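Local coordinates for protein shikimate kinase (Aquifex aeolicus, PDB 2PT5) that probably catalyses the magnesium-dependent transfer of phosphate from ATP to the 3-hydroxyl group of shikimate, a step in chorismate biosynthesis, at residues G12-G17 and I26-V31. Residues are numbered along the deposited sequence; the frame is centred on the assembly and turned at random.
Sequences GKSTVG and IPFYDV
The ring of F28 lies against the first turn of helix 13-24, against the backbone of S14 and G17. G17 C sits over one face of the ring, 3.6 Å from F28 CD1. G17 has no side chain, and that lets the ring come so near; a CB there would run into F28 CE1. Farther out on the ring, S14 O approaches F28 CZ obliquely at 3.6 Å. S14 OG is looser, 4.1 Å from F28 CE2. CG of F28 stands anti to the backbone N (chi1 166°), and this carries the ring from the strand across to the helix. No hydrogen bond joins the two segments. With an alanine here, a gap would probably open beside G17 and S14 O would lose its ring neighbour. The turn begins at the end of the P-loop; S14 is predicted to bind ATP and magnesium. K13 NZ is hydrogen-bonded to T76 O and G7 O. The axes of helix segment 13-17 and strand 28-30 run nearly antiparallel, at 171°, as in the beta-alpha-beta crossover of P-loop kinases. Strand 28-30 is the outermost on its side of the parallel sheet, pairs with strand 72-75, and leads into helix 31-39. V16, in the same turn, packs on helix 150-162.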
loop_
_atom_site.group_PDB
_atom_site.type_symbol
_atom_site.label_atom_id
_atom_site.label_comp_id
_atom_site.label_asym_id
_atom_site.label_seq_id
_atom_site.Cartn_x
_atom_site.Cartn_y
_atom_site.Cartn_z
ATOM N N GLY A 12 1.907 -0.471 8.058
ATOM C CA GLY A 12 3.359 -0.528 7.987
ATOM C C GLY A 12 3.969 -0.830 6.625
ATOM O O GLY A 12 5.095 -1.326 6.548
ATOM N N LYS A 13 3.238 -0.534 5.554
ATOM C CA LYS A 13 3.731 -0.782 4.202
ATOM C C LYS A 13 5.065 -0.088 3.935
ATOM O O LYS A 13 6.013 -0.704 3.444
ATOM C CB LYS A 13 2.708 -0.308 3.168
ATOM C CG LYS A 13 1.435 -1.122 3.115
ATOM C CD LYS A 13 0.407 -0.445 2.238
ATOM C CE LYS A 13 0.026 0.928 2.808
ATOM N NZ LYS A 13 -1.001 1.604 1.978
ATOM N N SER A 14 5.130 1.196 4.255
ATOM C CA SER A 14 6.340 1.982 4.040
ATOM C C SER A 14 7.552 1.441 4.815
ATOM O O SER A 14 8.629 1.264 4.245
ATOM C CB SER A 14 6.082 3.442 4.430
ATOM O OG SER A 14 7.181 4.264 4.081
ATOM N N THR A 15 7.375 1.173 6.106
ATOM C CA THR A 15 8.466 0.666 6.934
ATOM C C THR A 15 8.926 -0.736 6.515
ATOM O O THR A 15 10.120 -0.986 6.333
ATOM C CB THR A 15 8.058 0.664 8.419
ATOM O OG1 THR A 15 9.032 -0.055 9.187
ATOM C CG2 THR A 15 6.699 0.026 8.597
ATOM N N VAL A 16 7.978 -1.651 6.360
ATOM C CA VAL A 16 8.297 -3.004 5.933
ATOM C C VAL A 16 8.947 -2.966 4.545
ATOM O O VAL A 16 9.872 -3.728 4.261
ATOM C CB VAL A 16 7.020 -3.870 5.895
ATOM C CG1 VAL A 16 7.274 -5.162 5.126
ATOM C CG2 VAL A 16 6.569 -4.173 7.335
ATOM N N GLY A 17 8.462 -2.068 3.691
ATOM C CA GLY A 17 9.010 -1.943 2.351
ATOM C C GLY A 17 10.488 -1.592 2.347
ATOM O O GLY A 17 11.269 -2.175 1.598
ATOM N N ILE A 26 17.459 -4.058 -3.275
ATOM C CA ILE A 26 16.745 -3.411 -4.365
ATOM C C ILE A 26 16.129 -2.140 -3.804
ATOM O O ILE A 26 15.852 -2.059 -2.608
ATOM C CB ILE A 26 15.636 -4.316 -4.939
ATOM C CG1 ILE A 26 14.653 -4.724 -3.833
ATOM C CG2 ILE A 26 16.266 -5.540 -5.582
ATOM C CD1 ILE A 26 13.562 -5.684 -4.299
ATOM N N PRO A 27 15.906 -1.128 -4.659
ATOM C CA PRO A 27 15.320 0.137 -4.200
ATOM C C PRO A 27 13.859 0.068 -3.748
ATOM O O PRO A 27 13.075 -0.771 -4.207
ATOM C CB PRO A 27 15.506 1.061 -5.401
ATOM C CG PRO A 27 15.403 0.123 -6.564
ATOM C CD PRO A 27 16.182 -1.094 -6.108
ATOM N N PHE A 28 13.509 0.960 -2.830
ATOM C CA PHE A 28 12.151 1.035 -2.331
ATOM C C PHE A 28 11.526 2.352 -2.756
ATOM O O PHE A 28 12.185 3.396 -2.784
ATOM C CB PHE A 28 12.119 0.946 -0.806
ATOM C CG PHE A 28 10.797 1.345 -0.217
ATOM C CD1 PHE A 28 9.668 0.552 -0.406
ATOM C CD2 PHE A 28 10.667 2.551 0.462
ATOM C CE1 PHE A 28 8.422 0.965 0.071
ATOM C CE2 PHE A 28 9.423 2.973 0.945
ATOM C CZ PHE A 28 8.303 2.182 0.749
ATOM N N TYR A 29 10.247 2.300 -3.085
ATOM C CA TYR A 29 9.517 3.491 -3.489
ATOM C C TYR A 29 8.092 3.398 -2.967
ATOM O O TYR A 29 7.493 2.319 -2.943
ATOM C CB TYR A 29 9.493 3.620 -5.015
ATOM C CG TYR A 29 10.786 4.108 -5.604
ATOM C CD1 TYR A 29 11.136 5.451 -5.530
ATOM C CD2 TYR A 29 11.687 3.222 -6.197
ATOM C CE1 TYR A 29 12.351 5.905 -6.022
ATOM C CE2 TYR A 29 12.914 3.667 -6.695
ATOM C CZ TYR A 29 13.236 5.011 -6.600
ATOM O OH TYR A 29 14.444 5.472 -7.058
ATOM N N ASP A 30 7.571 4.541 -2.540
ATOM C CA ASP A 30 6.210 4.637 -2.045
ATOM C C ASP A 30 5.469 5.550 -3.008
ATOM O O ASP A 30 5.866 6.695 -3.206
ATOM C CB ASP A 30 6.179 5.246 -0.650
ATOM C CG ASP A 30 4.766 5.550 -0.196
ATOM O OD1 ASP A 30 3.995 4.598 0.029
ATOM O OD2 ASP A 30 4.423 6.742 -0.088
ATOM N N VAL A 31 4.394 5.050 -3.605
ATOM C CA VAL A 31 3.637 5.837 -4.578
ATOM C C VAL A 31 3.208 7.214 -4.079
ATOM O O VAL A 31 3.533 8.221 -4.699
ATOM C CB VAL A 31 2.385 5.080 -5.050
ATOM C CG1 VAL A 31 1.572 5.961 -6.010
ATOM C CG2 VAL A 31 2.802 3.763 -5.717
#